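Local coordinates for HmuY protein (Prevotella intermedia, PDB 6R2H) that probably binds heme as a hemophore-like protein of the HmuY family, serving heme acquisition by the bacterium, at residues K6-W18 / I21-E33. Numbering follows the deposited sequence.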
ATOM      1  N   LYS A   6      -6.995 -11.584  13.313  1.00 37.85           N
ATOM      2  CA  LYS A   6      -7.813 -11.757  12.125  1.00 38.06           C
ATOM      3  C   LYS A   6      -6.886 -11.944  10.922  1.00 37.21           C
ATOM      4  O   LYS A   6      -5.674 -11.731  11.020  1.00 34.26           O
ATOM      5  CB  LYS A   6      -8.777 -10.581  11.914  1.00 43.46           C
ATOM      6  CG  LYS A   6      -9.437  -9.965  13.148  1.00 49.56           C
ATOM      7  CD  LYS A   6     -10.840 -10.453  13.453  1.00 54.21           C
ATOM      8  CE  LYS A   6     -11.001 -10.837  14.911  1.00 62.13           C
ATOM      9  NZ  LYS A   6     -12.373 -10.590  15.423  1.00 65.25           N
ATOM     10  N   HIS A   7      -7.475 -12.385   9.802  1.00 34.53           N
ATOM     11  CA  HIS A   7      -6.728 -12.625   8.584  1.00 33.25           C
ATOM     12  C   HIS A   7      -7.358 -11.861   7.423  1.00 33.78           C
ATOM     13  O   HIS A   7      -8.572 -11.697   7.358  1.00 34.13           O
ATOM     14  CB  HIS A   7      -6.565 -14.126   8.336  1.00 35.08           C
ATOM     15  CG  HIS A   7      -5.779 -14.439   7.103  1.00 38.57           C
ATOM     16  ND1 HIS A   7      -4.494 -13.965   6.893  1.00 39.25           N
ATOM     17  CD2 HIS A   7      -6.081 -15.179   6.014  1.00 39.52           C
ATOM     18  CE1 HIS A   7      -4.049 -14.397   5.726  1.00 38.20           C
ATOM     19  NE2 HIS A   7      -4.993 -15.155   5.175  1.00 36.78           N
ATOM     20  N   PHE A   8      -6.496 -11.353   6.539  1.00 32.65           N
ATOM     21  CA  PHE A   8      -6.908 -10.750   5.290  1.00 31.83           C
ATOM     22  C   PHE A   8      -6.037 -11.297   4.165  1.00 34.10           C
ATOM     23  O   PHE A   8      -4.814 -11.395   4.306  1.00 33.83           O
ATOM     24  CB  PHE A   8      -6.753  -9.229   5.328  1.00 31.78           C
ATOM     25  CG  PHE A   8      -7.074  -8.580   4.002  1.00 33.62           C
ATOM     26  CD1 PHE A   8      -6.134  -8.553   2.978  1.00 33.46           C
ATOM     27  CD2 PHE A   8      -8.323  -8.028   3.761  1.00 32.48           C
ATOM     28  CE1 PHE A   8      -6.432  -7.996   1.745  1.00 33.16           C
ATOM     29  CE2 PHE A   8      -8.615  -7.461   2.527  1.00 34.82           C
ATOM     30  CZ  PHE A   8      -7.678  -7.463   1.516  1.00 32.88           C
ATOM     31  N   GLU A   9      -6.684 -11.617   3.035  1.00 36.29           N
ATOM     32  CA  GLU A   9      -5.977 -12.083   1.852  1.00 36.40           C
ATOM     33  C   GLU A   9      -6.803 -11.827   0.599  1.00 37.23           C
ATOM     34  O   GLU A   9      -8.031 -11.910   0.630  1.00 32.42           O
ATOM     35  CB  GLU A   9      -5.588 -13.554   1.969  1.00 36.95           C
ATOM     36  CG  GLU A   9      -6.740 -14.539   2.013  1.00 36.93           C
ATOM     37  CD  GLU A   9      -6.211 -15.962   2.040  1.00 39.74           C
ATOM     38  OE1 GLU A   9      -5.351 -16.260   2.912  1.00 40.21           O
ATOM     39  OE2 GLU A   9      -6.618 -16.762   1.167  1.00 38.99           O
ATOM     40  N   THR A  10      -6.093 -11.498  -0.488  1.00 36.50           N
ATOM     41  CA  THR A  10      -6.695 -11.274  -1.791  1.00 37.79           C
ATOM     42  C   THR A  10      -5.598 -11.222  -2.852  1.00 37.83           C
ATOM     43  O   THR A  10      -4.463 -10.851  -2.560  1.00 38.66           O
ATOM     44  CB  THR A  10      -7.537  -9.992  -1.812  1.00 37.48           C
ATOM     45  OG1 THR A  10      -8.427 -10.088  -2.927  1.00 41.95           O
ATOM     46  CG2 THR A  10      -6.716  -8.725  -1.910  1.00 36.81           C
ATOM     47  N   LEU A  11      -5.958 -11.602  -4.081  1.00 34.58           N
ATOM     48  CA  LEU A  11      -5.102 -11.371  -5.231  1.00 34.64           C
ATOM     49  C   LEU A  11      -5.255  -9.911  -5.637  1.00 36.80           C
ATOM     50  O   LEU A  11      -6.355  -9.363  -5.584  1.00 43.19           O
ATOM     51  CB  LEU A  11      -5.527 -12.304  -6.368  1.00 33.67           C
ATOM     52  CG  LEU A  11      -5.303 -13.793  -6.110  1.00 33.33           C
ATOM     53  CD1 LEU A  11      -5.745 -14.634  -7.296  1.00 33.21           C
ATOM     54  CD2 LEU A  11      -3.845 -14.078  -5.781  1.00 33.08           C
ATOM     55  N   MET A  12      -4.149  -9.279  -6.023  1.00 35.56           N
ATOM     56  CA  MET A  12      -4.185  -7.852  -6.310  1.00 35.80           C
ATOM     57  C   MET A  12      -4.697  -7.585  -7.730  1.00 34.87           C
ATOM     58  O   MET A  12      -4.487  -8.376  -8.650  1.00 31.17           O
ATOM     59  CB  MET A  12      -2.802  -7.216  -6.122  1.00 36.85           C
ATOM     60  CG  MET A  12      -2.424  -7.030  -4.660  1.00 36.24           C
ATOM     61  SD  MET A  12      -3.582  -6.003  -3.717  1.00 34.82           S
ATOM     62  CE  MET A  12      -3.073  -4.352  -4.217  1.00 34.37           C
ATOM     63  N   PRO A  13      -5.404  -6.454  -7.945  1.00 34.34           N
ATOM     64  CA  PRO A  13      -5.664  -5.946  -9.295  1.00 33.33           C
ATOM     65  C   PRO A  13      -4.439  -5.286  -9.930  1.00 32.22           C
ATOM     66  O   PRO A  13      -3.355  -5.301  -9.359  1.00 31.57           O
ATOM     67  CB  PRO A  13      -6.765  -4.895  -9.054  1.00 34.41           C
ATOM     68  CG  PRO A  13      -6.528  -4.406  -7.637  1.00 33.71           C
ATOM     69  CD  PRO A  13      -6.012  -5.622  -6.892  1.00 33.21           C
ATOM     70  N   GLY A  14      -4.626  -4.709 -11.122  1.00 31.98           N
ATOM     71  CA  GLY A  14      -3.524  -4.217 -11.933  1.00 32.99           C
ATOM     72  C   GLY A  14      -3.035  -2.851 -11.464  1.00 37.22           C
ATOM     73  O   GLY A  14      -3.603  -2.273 -10.539  1.00 36.18           O
ATOM     74  N   TYR A  15      -2.007  -2.334 -12.151  1.00 37.10           N
ATOM     75  CA  TYR A  15      -1.339  -1.081 -11.824  1.00 36.00           C
ATOM     76  C   TYR A  15      -2.283   0.120 -11.750  1.00 35.08           C
ATOM     77  O   TYR A  15      -1.904   1.185 -11.255  1.00 30.76           O
ATOM     78  CB  TYR A  15      -0.186  -0.839 -12.797  1.00 36.25           C
ATOM     79  CG  TYR A  15       1.067  -1.544 -12.353  1.00 37.52           C
ATOM     80  CD1 TYR A  15       1.268  -2.880 -12.650  1.00 36.66           C
ATOM     81  CD2 TYR A  15       2.024  -0.886 -11.588  1.00 39.30           C
ATOM     82  CE1 TYR A  15       2.408  -3.539 -12.209  1.00 39.12           C
ATOM     83  CE2 TYR A  15       3.169  -1.534 -11.147  1.00 38.42           C
ATOM     84  CZ  TYR A  15       3.360  -2.868 -11.458  1.00 38.13           C
ATOM     85  OH  TYR A  15       4.485  -3.516 -11.029  1.00 40.61           O
ATOM     86  N   ASP A  16      -3.514  -0.040 -12.230  1.00 39.58           N
ATOM     87  CA  ASP A  16      -4.377   1.134 -12.278  1.00 44.08           C
ATOM     88  C   ASP A  16      -5.365   1.129 -11.113  1.00 41.86           C
ATOM     89  O   ASP A  16      -6.213   2.013 -11.029  1.00 42.50           O
ATOM     90  CB  ASP A  16      -5.014   1.350 -13.658  1.00 49.01           C
ATOM     91  CG  ASP A  16      -5.966   0.245 -14.060  1.00 54.43           C
ATOM     92  OD1 ASP A  16      -5.776  -0.899 -13.588  1.00 58.01           O
ATOM     93  OD2 ASP A  16      -6.885   0.536 -14.846  1.00 65.71           O
ATOM     94  N   SER A  17      -5.228   0.162 -10.196  1.00 40.96           N
ATOM     95  CA  SER A  17      -6.258  -0.030  -9.186  1.00 39.94           C
ATOM     96  C   SER A  17      -5.678  -0.179  -7.783  1.00 39.78           C
ATOM     97  O   SER A  17      -4.505  -0.486  -7.595  1.00 38.32           O
ATOM     98  CB  SER A  17      -7.155  -1.179  -9.522  1.00 41.05           C
ATOM     99  OG  SER A  17      -7.511  -1.165 -10.893  1.00 42.20           O
ATOM    100  N   TRP A  18      -6.569   0.057  -6.818  1.00 40.70           N
ATOM    101  CA  TRP A  18      -6.320   0.020  -5.392  1.00 36.44           C
ATOM    102  C   TRP A  18      -7.264  -0.997  -4.757  1.00 37.14           C
ATOM    103  O   TRP A  18      -8.351  -1.253  -5.266  1.00 37.64           O
ATOM    104  CB  TRP A  18      -6.600   1.403  -4.793  1.00 34.30           C
ATOM    105  CG  TRP A  18      -5.554   2.448  -5.022  1.00 35.52           C
ATOM    106  CD1 TRP A  18      -5.460   3.308  -6.079  1.00 35.70           C
ATOM    107  CD2 TRP A  18      -4.450   2.761  -4.149  1.00 36.67           C
ATOM    108  NE1 TRP A  18      -4.373   4.136  -5.927  1.00 36.00           N
ATOM    109  CE2 TRP A  18      -3.735   3.823  -4.755  1.00 34.97           C
ATOM    110  CE3 TRP A  18      -3.984   2.239  -2.933  1.00 33.82           C
ATOM    111  CZ2 TRP A  18      -2.592   4.372  -4.176  1.00 34.59           C
ATOM    112  CZ3 TRP A  18      -2.858   2.788  -2.359  1.00 33.72           C
ATOM    113  CH2 TRP A  18      -2.169   3.838  -2.976  1.00 33.86           C
ATOM    114  N   ILE A  21      -9.088  -1.348   2.567  1.00 33.83           N
ATOM    115  CA  ILE A  21      -9.452  -2.317   3.593  1.00 30.91           C
ATOM    116  C   ILE A  21      -9.982  -1.626   4.840  1.00 28.65           C
ATOM    117  O   ILE A  21      -9.312  -0.775   5.411  1.00 30.20           O
ATOM    118  CB  ILE A  21      -8.282  -3.251   3.928  1.00 28.53           C
ATOM    119  CG1 ILE A  21      -7.722  -3.868   2.646  1.00 28.81           C
ATOM    120  CG2 ILE A  21      -8.729  -4.313   4.927  1.00 26.20           C
ATOM    121  CD1 ILE A  21      -6.356  -4.473   2.781  1.00 28.08           C
ATOM    122  N   ASP A  22     -11.185  -2.031   5.252  1.00 28.18           N
ATOM    123  CA  ASP A  22     -11.733  -1.674   6.551  1.00 29.46           C
ATOM    124  C   ASP A  22     -11.253  -2.710   7.560  1.00 30.26           C
ATOM    125  O   ASP A  22     -11.701  -3.853   7.535  1.00 31.86           O
ATOM    126  CB  ASP A  22     -13.261  -1.655   6.517  1.00 26.70           C
ATOM    127  CG  ASP A  22     -13.895  -1.268   7.837  1.00 28.84           C
ATOM    128  OD1 ASP A  22     -13.183  -1.234   8.863  1.00 29.32           O
ATOM    129  OD2 ASP A  22     -15.106  -0.959   7.817  1.00 28.42           O
ATOM    130  N   LEU A  23     -10.347  -2.311   8.455  1.00 31.28           N
ATOM    131  CA  LEU A  23      -9.698  -3.296   9.310  1.00 32.52           C
ATOM    132  C   LEU A  23     -10.687  -3.839  10.342  1.00 37.98           C
ATOM    133  O   LEU A  23     -10.579  -4.990  10.760  1.00 42.35           O
ATOM    134  CB  LEU A  23      -8.437  -2.698   9.943  1.00 28.28           C
ATOM    135  CG  LEU A  23      -7.202  -2.681   9.032  1.00 26.22           C
ATOM    136  CD1 LEU A  23      -6.018  -2.051   9.732  1.00 25.83           C
ATOM    137  CD2 LEU A  23      -6.821  -4.072   8.516  1.00 23.81           C
ATOM    138  N   GLU A  24     -11.676  -3.007  10.702  1.00 39.19           N
ATOM    139  CA  GLU A  24     -12.664  -3.341  11.716  1.00 41.52           C
ATOM    140  C   GLU A  24     -13.544  -4.502  11.249  1.00 41.47           C
ATOM    141  O   GLU A  24     -13.820  -5.406  12.022  1.00 41.57           O
ATOM    142  CB  GLU A  24     -13.475  -2.095  12.077  1.00 43.57           C
ATOM    143  CG  GLU A  24     -14.402  -2.274  13.265  1.00 45.37           C
ATOM    144  CD  GLU A  24     -15.123  -0.992  13.659  1.00 50.04           C
ATOM    145  OE1 GLU A  24     -15.245  -0.089  12.799  1.00 50.92           O
ATOM    146  OE2 GLU A  24     -15.550  -0.888  14.826  1.00 52.05           O
ATOM    147  N   THR A  25     -13.949  -4.492   9.974  1.00 41.18           N
ATOM    148  CA  THR A  25     -14.918  -5.435   9.441  1.00 38.68           C
ATOM    149  C   THR A  25     -14.232  -6.517   8.608  1.00 39.68           C
ATOM    150  O   THR A  25     -14.831  -7.561   8.339  1.00 41.34           O
ATOM    151  CB  THR A  25     -15.971  -4.716   8.590  1.00 36.78           C
ATOM    152  OG1 THR A  25     -15.376  -4.238   7.379  1.00 36.36           O
ATOM    153  CG2 THR A  25     -16.655  -3.591   9.338  1.00 32.52           C
ATOM    154  N   GLY A  26     -12.988  -6.252   8.186  1.00 39.37           N
ATOM    155  CA  GLY A  26     -12.241  -7.201   7.379  1.00 39.71           C
ATOM    156  C   GLY A  26     -12.651  -7.176   5.909  1.00 42.29           C
ATOM    157  O   GLY A  26     -12.137  -7.969   5.116  1.00 39.56           O
ATOM    158  N   LYS A  27     -13.564  -6.250   5.568  1.00 44.62           N
ATOM    159  CA  LYS A  27     -14.093  -6.105   4.220  1.00 46.26           C
ATOM    160  C   LYS A  27     -13.160  -5.205   3.412  1.00 47.08           C
ATOM    161  O   LYS A  27     -12.421  -4.401   3.987  1.00 43.91           O
ATOM    162  CB  LYS A  27     -15.500  -5.493   4.236  1.00 47.57           C
ATOM    163  CG  LYS A  27     -16.637  -6.399   4.691  1.00 51.07           C
ATOM    164  CD  LYS A  27     -17.963  -5.664   4.857  1.00 54.44           C
ATOM    165  CE  LYS A  27     -19.061  -6.174   3.944  1.00 62.38           C
ATOM    166  NZ  LYS A  27     -19.811  -5.067   3.296  1.00 66.36           N
ATOM    167  N   PHE A  28     -13.200  -5.350   2.078  1.00 43.12           N
ATOM    168  CA  PHE A  28     -12.463  -4.439   1.223  1.00 43.75           C
ATOM    169  C   PHE A  28     -13.251  -4.104  -0.042  1.00 43.45           C
ATOM    170  O   PHE A  28     -14.186  -4.807  -0.418  1.00 44.49           O
ATOM    171  CB  PHE A  28     -11.051  -4.958   0.955  1.00 42.75           C
ATOM    172  CG  PHE A  28     -10.935  -5.986  -0.136  1.00 43.49           C
ATOM    173  CD1 PHE A  28     -11.159  -7.328   0.122  1.00 43.74           C
ATOM    174  CD2 PHE A  28     -10.571  -5.607  -1.421  1.00 43.72           C
ATOM    175  CE1 PHE A  28     -11.019  -8.270  -0.892  1.00 43.96           C
ATOM    176  CE2 PHE A  28     -10.426  -6.547  -2.432  1.00 43.25           C
ATOM    177  CZ  PHE A  28     -10.655  -7.878  -2.167  1.00 44.70           C
ATOM    178  N   GLU A  29     -12.852  -3.001  -0.679  1.00 40.67           N
ATOM    179  CA  GLU A  29     -13.426  -2.566  -1.936  1.00 43.73           C
ATOM    180  C   GLU A  29     -12.278  -2.292  -2.906  1.00 42.28           C
ATOM    181  O   GLU A  29     -11.222  -1.812  -2.508  1.00 37.34           O
ATOM    182  CB  GLU A  29     -14.249  -1.295  -1.707  1.00 46.79           C
ATOM    183  CG  GLU A  29     -15.701  -1.519  -1.334  1.00 50.84           C
ATOM    184  CD  GLU A  29     -16.400  -0.213  -0.985  1.00 58.08           C
ATOM    185  OE1 GLU A  29     -16.810  -0.072   0.176  1.00 55.68           O
ATOM    186  OE2 GLU A  29     -16.530   0.665  -1.872  1.00 68.06           O
ATOM    187  N   GLN A  30     -12.500  -2.592  -4.188  1.00 40.32           N
ATOM    188  CA  GLN A  30     -11.538  -2.282  -5.228  1.00 38.71           C
ATOM    189  C   GLN A  30     -11.953  -0.984  -5.917  1.00 34.59           C
ATOM    190  O   GLN A  30     -13.140  -0.756  -6.106  1.00 34.25           O
ATOM    191  CB  GLN A  30     -11.501  -3.452  -6.209  1.00 42.23           C
ATOM    192  CG  GLN A  30     -11.193  -3.037  -7.641  1.00 46.41           C
ATOM    193  CD  GLN A  30     -10.649  -4.182  -8.453  1.00 50.07           C
ATOM    194  OE1 GLN A  30     -10.298  -5.236  -7.920  1.00 53.57           O
ATOM    195  NE2 GLN A  30     -10.591  -3.977  -9.760  1.00 50.50           N
ATOM    196  N   GLN A  31     -10.981  -0.152  -6.305  1.00 33.49           N
ATOM    197  CA  GLN A  31     -11.284   1.067  -7.044  1.00 38.16           C
ATOM    198  C   GLN A  31     -10.058   1.523  -7.836  1.00 38.05           C
ATOM    199  O   GLN A  31      -8.944   1.340  -7.372  1.00 42.26           O
ATOM    200  CB  GLN A  31     -11.765   2.136  -6.060  1.00 37.97           C
ATOM    201  CG  GLN A  31     -12.304   3.394  -6.717  1.00 39.73           C
ATOM    202  CD  GLN A  31     -12.790   4.373  -5.676  1.00 43.01           C
ATOM    203  OE1 GLN A  31     -12.021   5.158  -5.122  1.00 46.85           O
ATOM    204  NE2 GLN A  31     -14.081   4.337  -5.390  1.00 44.82           N
ATOM    205  N   ALA A  32     -10.264   2.120  -9.018  1.00 35.27           N
ATOM    206  CA  ALA A  32      -9.168   2.628  -9.843  1.00 33.61           C
ATOM    207  C   ALA A  32      -8.545   3.844  -9.173  1.00 31.61           C
ATOM    208  O   ALA A  32      -9.241   4.563  -8.464  1.00 31.65           O
ATOM    209  CB  ALA A  32      -9.663   3.005 -11.223  1.00 31.09           C
ATOM    210  N   GLU A  33      -7.244   4.053  -9.404  1.00 30.67           N
ATOM    211  CA  GLU A  33      -6.630   5.350  -9.163  1.00 33.01           C
ATOM    212  C   GLU A  33      -7.412   6.411  -9.933  1.00 34.44           C
ATOM    213  O   GLU A  33      -7.637   6.269 -11.139  1.00 34.40           O
ATOM    214  CB  GLU A  33      -5.183   5.374  -9.662  1.00 34.94           C
ATOM    215  CG  GLU A  33      -4.531   6.749  -9.536  1.00 36.82           C
ATOM    216  CD  GLU A  33      -4.600   7.341  -8.134  1.00 38.94           C
ATOM    217  OE1 GLU A  33      -4.203   6.646  -7.165  1.00 40.39           O
ATOM    218  OE2 GLU A  33      -5.073   8.485  -8.004  1.00 38.64           O
TER
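The carboxylate of Glu-33 is held at both oxygens: OE1 takes the indole N-H of Trp-18, NE1 to OE1 2.8 Å, and OE2 accepts from the backbone N of Gly-35. Indole and carboxylate planes stand 71° apart, and NE1 meets OE1 on its anti side, tilted somewhat out of both planes. A bend in the glutamate chain (chi2 54°) turns the acid back beside the indole; both residues are buried, and the acid is probably ionised, its charge eased by the two donors. Backbone bonds continue the link: Glu-33 N donates to Asp-16 O (2.8 Å), while Trp-18 and Gln-31 form a hydrogen-bonded antiparallel pair through both N-H groups. This is the pairing of strands 17-21 and 28-32, a beta hairpin at one margin of the small antiparallel sheet. Strand 6-11, by contrast, borders the large sheet beside strand 181-190 and meets the hairpin through side chains. Phe-8 reaches toward the hairpin with its ring swung opposite its own amide nitrogen, and Ile-21 CD1 lies over one ring face, 3.7 Å from the centroid. The ring's edge points at the face of Phe-28 in an offset edge-to-face pair, planes at 73°; flat aromatics and a branched aliphatic suit this apolar seam between sheets. Farther along, Thr-10 OG1 comes obliquely to Phe-28 CZ, a 3.2 Å van der Waals contact, and Pro-13 packs CB against the extended amide arm of Gln-30.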